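Local coordinates for protein fumarate lyase (Mesorhizobium sp., PDB 3C8T) that belongs to the fumarate lyase superfamily of largely helical enzymes, which assemble as tetramers, at residues 144-157 / 353-367. Residues are numbered along the deposited sequence; the frame is centred on the assembly and turned at random.
Sequences TPMAGRTHLQHALP and MRENLDHSRGLIVAE
I364 and L357 pack against the β-hairpin of 145-155, a small antiparallel element of the mostly helical fumarate lyase fold, and so join it to helix 350-357 and the turn leading into helix 366-377. The tight part of the contact is apolar. With CG1 anti to its backbone N (chi1 -159°) and the chain extended beyond, I364 rests its CD1 against both A147 CB (3.8 Å) and H154 CB. L357 splits its two methyls along the strand: CD2 meets P145 CB at 3.8 Å, while CD1 rests on the M146 carbonyl. Next to it, P157 wedges between L357 and V365, and P157 CG comes within 3.5 Å of V365 CG1. M353 crosses M146, its CB and CG both against M146 CB and its CE against M146 SD.

No direct hydrogen bond links the two segments; instead, one water accepts from A147 N (2.8 Å) and donates to M353 O, tying strand to helix. The contact is looser at two exposed margins, R354 near P145 and H359 near H154; at the second, the H154 and H359 rings lie obliquely, planes at 75°, with 5.9 Å between centroids. A buried polar part lies apart from these margins, where R149 brings its guanidinium edge toward N356 CB. R149 pairs its charge with E262, and N356 ND2 binds L260 O and E262. The bonds of R149 NH2 and H154 NE2 to E259 of the third subunit anchor the hairpin at the subunit interface. A147 CB sits over the centre of one face of the H154 imidazole. At the rim of this ring, near its plane, H154 CE1 approaches N356 O to 2.9 Å.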
ATOM      1  N   THR A 144     -11.082 -37.370   8.620  1.00 32.23           N
ATOM      2  CA  THR A 144     -10.363 -37.596   7.365  1.00 32.04           C
ATOM      3  C   THR A 144      -8.853 -37.228   7.519  1.00 32.27           C
ATOM      4  O   THR A 144      -8.486 -36.010   7.540  1.00 32.95           O
ATOM      5  CB  THR A 144     -10.996 -36.754   6.244  1.00 32.66           C
ATOM      6  OG1 THR A 144     -12.437 -36.846   6.297  1.00 33.33           O
ATOM      7  CG2 THR A 144     -10.495 -37.201   4.842  1.00 32.49           C
ATOM      8  N   PRO A 145      -7.956 -38.245   7.621  1.00 31.84           N
ATOM      9  CA  PRO A 145      -6.542 -37.895   7.841  1.00 31.50           C
ATOM     10  C   PRO A 145      -5.849 -37.386   6.570  1.00 30.98           C
ATOM     11  O   PRO A 145      -6.238 -37.727   5.440  1.00 31.52           O
ATOM     12  CB  PRO A 145      -5.903 -39.201   8.311  1.00 32.25           C
ATOM     13  CG  PRO A 145      -6.875 -40.297   7.956  1.00 31.50           C
ATOM     14  CD  PRO A 145      -8.153 -39.701   7.472  1.00 31.94           C
ATOM     15  N   MET A 146      -4.849 -36.543   6.779  1.00 30.24           N
ATOM     16  CA  MET A 146      -4.052 -35.942   5.706  1.00 29.61           C
ATOM     17  C   MET A 146      -2.726 -35.448   6.314  1.00 29.90           C
ATOM     18  O   MET A 146      -2.601 -35.348   7.535  1.00 29.26           O
ATOM     19  CB  MET A 146      -4.812 -34.779   5.025  1.00 30.22           C
ATOM     20  CG  MET A 146      -5.013 -33.484   5.882  1.00 29.03           C
ATOM     21  SD  MET A 146      -5.947 -32.236   4.925  1.00 26.06           S
ATOM     22  CE  MET A 146      -4.756 -31.782   3.644  1.00 29.26           C
ATOM     23  N   ALA A 147      -1.750 -35.126   5.473  1.00 29.83           N
ATOM     24  CA  ALA A 147      -0.515 -34.506   5.970  1.00 30.32           C
ATOM     25  C   ALA A 147      -0.763 -33.029   6.373  1.00 30.24           C
ATOM     26  O   ALA A 147      -1.307 -32.251   5.576  1.00 30.11           O
ATOM     27  CB  ALA A 147       0.572 -34.617   4.913  1.00 30.54           C
ATOM     28  N   GLY A 148      -0.419 -32.675   7.623  1.00 29.70           N
ATOM     29  CA  GLY A 148      -0.143 -31.302   8.025  1.00 28.11           C
ATOM     30  C   GLY A 148       1.082 -30.773   7.287  1.00 29.23           C
ATOM     31  O   GLY A 148       2.049 -31.517   7.084  1.00 29.73           O
ATOM     32  N   ARG A 149       1.055 -29.504   6.867  1.00 28.16           N
ATOM     33  CA  ARG A 149       2.207 -28.920   6.169  1.00 28.28           C
ATOM     34  C   ARG A 149       2.724 -27.614   6.799  1.00 28.27           C
ATOM     35  O   ARG A 149       1.952 -26.684   7.090  1.00 27.39           O
ATOM     36  CB  ARG A 149       1.883 -28.709   4.679  1.00 28.47           C
ATOM     37  CG  ARG A 149       1.552 -29.996   3.935  1.00 27.85           C
ATOM     38  CD  ARG A 149       0.993 -29.755   2.580  1.00 30.37           C
ATOM     39  NE  ARG A 149       0.819 -31.008   1.827  1.00 34.13           N
ATOM     40  CZ  ARG A 149      -0.359 -31.614   1.594  1.00 35.03           C
ATOM     41  NH1 ARG A 149      -1.506 -31.093   2.051  1.00 31.55           N
ATOM     42  NH2 ARG A 149      -0.387 -32.767   0.918  1.00 34.60           N
ATOM     43  N   THR A 150       4.032 -27.562   7.012  1.00 27.45           N
ATOM     44  CA  THR A 150       4.682 -26.362   7.505  1.00 28.31           C
ATOM     45  C   THR A 150       5.700 -26.062   6.419  1.00 28.94           C
ATOM     46  O   THR A 150       6.362 -26.982   5.927  1.00 28.09           O
ATOM     47  CB  THR A 150       5.333 -26.565   8.880  1.00 28.19           C
ATOM     48  OG1 THR A 150       6.369 -27.535   8.766  1.00 28.55           O
ATOM     49  CG2 THR A 150       4.275 -27.068   9.904  1.00 26.08           C
ATOM     50  N   HIS A 151       5.731 -24.800   5.991  1.00 28.44           N
ATOM     51  CA  HIS A 151       6.442 -24.377   4.792  1.00 29.61           C
ATOM     52  C   HIS A 151       6.362 -25.361   3.629  1.00 29.87           C
ATOM     53  O   HIS A 151       7.379 -25.668   2.972  1.00 29.68           O
ATOM     54  CB  HIS A 151       7.886 -23.955   5.091  1.00 29.98           C
ATOM     55  CG  HIS A 151       8.695 -24.959   5.866  1.00 32.02           C
ATOM     56  ND1 HIS A 151       9.322 -26.041   5.264  1.00 34.45           N
ATOM     57  CD2 HIS A 151       9.072 -24.984   7.172  1.00 31.91           C
ATOM     58  CE1 HIS A 151       9.993 -26.722   6.181  1.00 34.41           C
ATOM     59  NE2 HIS A 151       9.864 -26.098   7.345  1.00 35.65           N
ATOM     60  N   LEU A 152       5.127 -25.821   3.382  1.00 28.74           N
ATOM     61  CA  LEU A 152       4.747 -26.651   2.239  1.00 29.50           C
ATOM     62  C   LEU A 152       5.262 -28.093   2.314  1.00 29.15           C
ATOM     63  O   LEU A 152       5.111 -28.863   1.360  1.00 29.01           O
ATOM     64  CB  LEU A 152       5.093 -25.994   0.885  1.00 28.99           C
ATOM     65  CG  LEU A 152       4.612 -24.553   0.666  1.00 29.32           C
ATOM     66  CD1 LEU A 152       5.447 -23.914  -0.457  1.00 27.63           C
ATOM     67  CD2 LEU A 152       3.097 -24.519   0.318  1.00 29.81           C
ATOM     68  N   GLN A 153       5.803 -28.449   3.472  1.00 28.93           N
ATOM     69  CA  GLN A 153       6.404 -29.770   3.659  1.00 29.54           C
ATOM     70  C   GLN A 153       5.749 -30.564   4.790  1.00 29.24           C
ATOM     71  O   GLN A 153       5.237 -29.983   5.743  1.00 28.14           O
ATOM     72  CB  GLN A 153       7.914 -29.618   3.903  1.00 29.92           C
ATOM     73  CG  GLN A 153       8.649 -29.272   2.609  1.00 29.07           C
ATOM     74  CD  GLN A 153      10.055 -28.817   2.844  1.00 34.22           C
ATOM     75  OE1 GLN A 153      10.768 -29.378   3.676  1.00 31.77           O
ATOM     76  NE2 GLN A 153      10.475 -27.772   2.113  1.00 36.39           N
ATOM     77  N   HIS A 154       5.785 -31.894   4.677  1.00 29.04           N
ATOM     78  CA  HIS A 154       5.050 -32.746   5.588  1.00 28.98           C
ATOM     79  C   HIS A 154       5.544 -32.495   7.015  1.00 30.05           C
ATOM     80  O   HIS A 154       6.757 -32.448   7.273  1.00 29.06           O
ATOM     81  CB  HIS A 154       5.175 -34.214   5.151  1.00 28.41           C
ATOM     82  CG  HIS A 154       4.317 -34.567   3.961  1.00 27.08           C
ATOM     83  ND1 HIS A 154       4.048 -35.871   3.585  1.00 31.49           N
ATOM     84  CD2 HIS A 154       3.685 -33.787   3.054  1.00 24.14           C
ATOM     85  CE1 HIS A 154       3.291 -35.878   2.496  1.00 25.62           C
ATOM     86  NE2 HIS A 154       3.081 -34.623   2.138  1.00 27.09           N
ATOM     87  N   ALA A 155       4.604 -32.245   7.924  1.00 30.89           N
ATOM     88  CA  ALA A 155       4.969 -31.972   9.321  1.00 32.17           C
ATOM     89  C   ALA A 155       4.490 -33.118  10.234  1.00 32.39           C
ATOM     90  O   ALA A 155       5.289 -34.001  10.556  1.00 34.23           O
ATOM     91  CB  ALA A 155       4.431 -30.598   9.768  1.00 31.72           C
ATOM     92  N   LEU A 156       3.210 -33.124  10.619  1.00 31.51           N
ATOM     93  CA  LEU A 156       2.602 -34.258  11.309  1.00 31.09           C
ATOM     94  C   LEU A 156       1.244 -34.494  10.677  1.00 31.58           C
ATOM     95  O   LEU A 156       0.765 -33.642   9.915  1.00 32.34           O
ATOM     96  CB  LEU A 156       2.425 -33.989  12.808  1.00 30.60           C
ATOM     97  CG  LEU A 156       3.625 -33.857  13.762  1.00 33.39           C
ATOM     98  CD1 LEU A 156       3.152 -33.534  15.151  1.00 29.69           C
ATOM     99  CD2 LEU A 156       4.533 -35.122  13.808  1.00 35.46           C
ATOM    100  N   PRO A 157       0.598 -35.645  10.982  1.00 30.74           N
ATOM    101  CA  PRO A 157      -0.766 -35.804  10.495  1.00 30.38           C
ATOM    102  C   PRO A 157      -1.765 -34.761  11.051  1.00 30.51           C
ATOM    103  O   PRO A 157      -1.688 -34.404  12.229  1.00 31.10           O
ATOM    104  CB  PRO A 157      -1.136 -37.210  10.982  1.00 30.24           C
ATOM    105  CG  PRO A 157       0.161 -37.886  11.204  1.00 29.14           C
ATOM    106  CD  PRO A 157       1.059 -36.842  11.701  1.00 29.68           C
ATOM    107  N   MET A 353      -5.630 -37.960  -0.243  1.00 31.09           N
ATOM    108  CA  MET A 353      -5.134 -37.484   1.033  1.00 30.78           C
ATOM    109  C   MET A 353      -4.319 -38.566   1.764  1.00 32.89           C
ATOM    110  O   MET A 353      -3.265 -38.287   2.350  1.00 32.33           O
ATOM    111  CB  MET A 353      -6.293 -36.965   1.927  1.00 29.89           C
ATOM    112  CG  MET A 353      -6.867 -35.567   1.541  1.00 29.33           C
ATOM    113  SD  MET A 353      -8.346 -35.019   2.481  1.00 26.11           S
ATOM    114  CE  MET A 353      -8.455 -33.319   1.847  1.00 29.77           C
ATOM    115  N   ARG A 354      -4.870 -39.775   1.766  1.00 35.20           N
ATOM    116  CA  ARG A 354      -4.304 -40.971   2.405  1.00 38.02           C
ATOM    117  C   ARG A 354      -2.993 -41.308   1.685  1.00 37.57           C
ATOM    118  O   ARG A 354      -1.975 -41.579   2.313  1.00 37.78           O
ATOM    119  CB  ARG A 354      -5.327 -42.122   2.242  1.00 37.14           C
ATOM    120  CG  ARG A 354      -5.209 -43.331   3.170  1.00 42.03           C
ATOM    121  CD  ARG A 354      -6.314 -44.477   2.910  1.00 43.24           C
ATOM    122  NE  ARG A 354      -7.503 -44.105   2.096  1.00 50.92           N
ATOM    123  CZ  ARG A 354      -8.587 -43.450   2.549  1.00 54.57           C
ATOM    124  NH1 ARG A 354      -8.678 -43.055   3.832  1.00 58.25           N
ATOM    125  NH2 ARG A 354      -9.588 -43.169   1.717  1.00 53.23           N
ATOM    126  N   GLU A 355      -3.016 -41.266   0.356  1.00 38.07           N
ATOM    127  CA  GLU A 355      -1.823 -41.553  -0.429  1.00 39.65           C
ATOM    128  C   GLU A 355      -0.692 -40.559  -0.141  1.00 38.12           C
ATOM    129  O   GLU A 355       0.479 -40.955   0.012  1.00 38.11           O
ATOM    130  CB  GLU A 355      -2.188 -41.591  -1.909  1.00 39.64           C
ATOM    131  CG  GLU A 355      -0.999 -41.770  -2.899  1.00 44.20           C
ATOM    132  CD  GLU A 355      -1.453 -41.653  -4.375  1.00 45.34           C
ATOM    133  OE1 GLU A 355      -0.717 -41.029  -5.191  1.00 49.41           O
ATOM    134  OE2 GLU A 355      -2.569 -42.170  -4.705  1.00 52.67           O
ATOM    135  N   ASN A 356      -1.019 -39.272  -0.031  1.00 35.84           N
ATOM    136  CA  ASN A 356       0.030 -38.285   0.222  1.00 34.93           C
ATOM    137  C   ASN A 356       0.575 -38.430   1.664  1.00 34.75           C
ATOM    138  O   ASN A 356       1.772 -38.281   1.907  1.00 34.57           O
ATOM    139  CB  ASN A 356      -0.459 -36.848  -0.090  1.00 34.64           C
ATOM    140  CG  ASN A 356      -0.860 -36.671  -1.564  1.00 34.44           C
ATOM    141  OD1 ASN A 356      -0.332 -37.343  -2.441  1.00 34.96           O
ATOM    142  ND2 ASN A 356      -1.780 -35.760  -1.830  1.00 33.73           N
ATOM    143  N   LEU A 357      -0.311 -38.738   2.599  1.00 33.73           N
ATOM    144  CA  LEU A 357       0.072 -38.981   3.968  1.00 34.50           C
ATOM    145  C   LEU A 357       1.082 -40.148   4.070  1.00 35.29           C
ATOM    146  O   LEU A 357       2.012 -40.063   4.852  1.00 34.25           O
ATOM    147  CB  LEU A 357      -1.185 -39.169   4.866  1.00 33.66           C
ATOM    148  CG  LEU A 357      -1.019 -39.368   6.388  1.00 33.62           C
ATOM    149  CD1 LEU A 357      -0.312 -38.237   7.102  1.00 31.26           C
ATOM    150  CD2 LEU A 357      -2.388 -39.715   7.074  1.00 33.48           C
ATOM    151  N   ASP A 358       0.909 -41.202   3.261  1.00 36.84           N
ATOM    152  CA  ASP A 358       1.865 -42.315   3.215  1.00 38.94           C
ATOM    153  C   ASP A 358       3.157 -42.027   2.435  1.00 39.17           C
ATOM    154  O   ASP A 358       4.080 -42.850   2.459  1.00 39.78           O
ATOM    155  CB  ASP A 358       1.207 -43.598   2.673  1.00 40.16           C
ATOM    156  CG  ASP A 358       0.148 -44.186   3.639  1.00 44.31           C
ATOM    157  OD1 ASP A 358       0.259 -43.980   4.887  1.00 46.51           O
ATOM    158  OD2 ASP A 358      -0.805 -44.864   3.144  1.00 46.43           O
ATOM    159  N   HIS A 359       3.250 -40.855   1.794  1.00 39.49           N
ATOM    160  CA  HIS A 359       4.387 -40.512   0.924  1.00 39.13           C
ATOM    161  C   HIS A 359       5.729 -40.750   1.651  1.00 38.91           C
ATOM    162  O   HIS A 359       6.641 -41.373   1.086  1.00 38.22           O
ATOM    163  CB  HIS A 359       4.286 -39.062   0.375  1.00 39.46           C
ATOM    164  CG  HIS A 359       5.490 -38.628  -0.416  1.00 41.37           C
ATOM    165  ND1 HIS A 359       6.672 -38.232   0.178  1.00 43.26           N
ATOM    166  CD2 HIS A 359       5.712 -38.585  -1.757  1.00 43.16           C
ATOM    167  CE1 HIS A 359       7.567 -37.963  -0.759  1.00 43.66           C
ATOM    168  NE2 HIS A 359       7.008 -38.160  -1.942  1.00 42.77           N
ATOM    169  N   SER A 360       5.827 -40.272   2.893  1.00 38.36           N
ATOM    170  CA  SER A 360       7.067 -40.368   3.682  1.00 38.94           C
ATOM    171  C   SER A 360       7.277 -41.743   4.366  1.00 39.32           C
ATOM    172  O   SER A 360       8.288 -41.963   5.010  1.00 40.02           O
ATOM    173  CB  SER A 360       7.124 -39.248   4.727  1.00 38.97           C
ATOM    174  OG  SER A 360       6.083 -39.405   5.697  1.00 37.73           O
ATOM    175  N   ARG A 361       6.327 -42.657   4.211  1.00 39.44           N
ATOM    176  CA  ARG A 361       6.456 -44.022   4.720  1.00 40.92           C
ATOM    177  C   ARG A 361       6.816 -44.056   6.203  1.00 39.58           C
ATOM    178  O   ARG A 361       7.722 -44.802   6.623  1.00 39.37           O
ATOM    179  CB  ARG A 361       7.441 -44.831   3.867  1.00 40.96           C
ATOM    180  CG  ARG A 361       7.110 -44.750   2.358  1.00 43.77           C
ATOM    181  CD  ARG A 361       7.884 -45.778   1.519  1.00 44.88           C
ATOM    182  NE  ARG A 361       7.674 -47.158   1.976  1.00 54.57           N
ATOM    183  CZ  ARG A 361       8.448 -48.181   1.601  1.00 56.72           C
ATOM    184  NH1 ARG A 361       9.465 -47.955   0.759  1.00 58.15           N
ATOM    185  NH2 ARG A 361       8.216 -49.412   2.062  1.00 54.54           N
ATOM    186  N   GLY A 362       6.099 -43.232   6.974  1.00 37.58           N
ATOM    187  CA  GLY A 362       6.191 -43.223   8.419  1.00 37.06           C
ATOM    188  C   GLY A 362       7.088 -42.129   8.952  1.00 36.55           C
ATOM    189  O   GLY A 362       7.049 -41.808  10.126  1.00 37.47           O
ATOM    190  N   LEU A 363       7.897 -41.529   8.093  1.00 36.22           N
ATOM    191  CA  LEU A 363       8.783 -40.449   8.534  1.00 35.50           C
ATOM    192  C   LEU A 363       7.984 -39.319   9.194  1.00 34.51           C
ATOM    193  O   LEU A 363       8.397 -38.771  10.197  1.00 34.12           O
ATOM    194  CB  LEU A 363       9.648 -39.950   7.373  1.00 36.11           C
ATOM    195  CG  LEU A 363      10.755 -40.972   7.026  1.00 38.50           C
ATOM    196  CD1 LEU A 363      11.108 -40.977   5.531  1.00 44.83           C
ATOM    197  CD2 LEU A 363      12.000 -40.721   7.846  1.00 38.69           C
ATOM    198  N   ILE A 364       6.799 -39.038   8.652  1.00 33.96           N
ATOM    199  CA  ILE A 364       5.914 -37.986   9.171  1.00 32.52           C
ATOM    200  C   ILE A 364       5.488 -38.188  10.637  1.00 32.22           C
ATOM    201  O   ILE A 364       4.981 -37.255  11.255  1.00 32.24           O
ATOM    202  CB  ILE A 364       4.652 -37.798   8.236  1.00 33.12           C
ATOM    203  CG1 ILE A 364       3.987 -36.416   8.431  1.00 31.93           C
ATOM    204  CG2 ILE A 364       3.664 -38.982   8.391  1.00 30.67           C
ATOM    205  CD1 ILE A 364       2.803 -36.200   7.540  1.00 31.12           C
ATOM    206  N   VAL A 365       5.664 -39.406  11.161  1.00 32.39           N
ATOM    207  CA  VAL A 365       5.365 -39.752  12.564  1.00 31.58           C
ATOM    208  C   VAL A 365       6.619 -40.273  13.345  1.00 33.19           C
ATOM    209  O   VAL A 365       6.513 -40.923  14.401  1.00 33.11           O
ATOM    210  CB  VAL A 365       4.108 -40.683  12.727  1.00 32.39           C
ATOM    211  CG1 VAL A 365       2.827 -39.918  12.330  1.00 28.95           C
ATOM    212  CG2 VAL A 365       4.227 -42.016  11.928  1.00 28.71           C
ATOM    213  N   ALA A 366       7.814 -39.923  12.866  1.00 33.06           N
ATOM    214  CA  ALA A 366       9.035 -40.107  13.665  1.00 32.63           C
ATOM    215  C   ALA A 366       8.824 -39.643  15.116  1.00 33.52           C
ATOM    216  O   ALA A 366       9.198 -40.354  16.059  1.00 32.31           O
ATOM    217  CB  ALA A 366      10.192 -39.368  13.036  1.00 31.65           C
ATOM    218  N   GLU A 367       8.217 -38.455  15.290  1.00 34.49           N
ATOM    219  CA  GLU A 367       7.907 -37.914  16.631  1.00 36.40           C
ATOM    220  C   GLU A 367       7.172 -38.910  17.558  1.00 35.74           C
ATOM    221  O   GLU A 367       7.468 -38.975  18.755  1.00 36.31           O
ATOM    222  CB  GLU A 367       7.064 -36.629  16.532  1.00 36.21           C
ATOM    223  CG  GLU A 367       7.070 -35.831  17.855  1.00 38.94           C
ATOM    224  CD  GLU A 367       5.980 -34.737  17.931  1.00 40.30           C
ATOM    225  OE1 GLU A 367       6.347 -33.523  17.899  1.00 44.84           O
ATOM    226  OE2 GLU A 367       4.767 -35.092  18.039  1.00 43.58           O
TER
HETATM  227  O   HOH W   1      -2.248 -35.432   2.782  1.00 29.98           O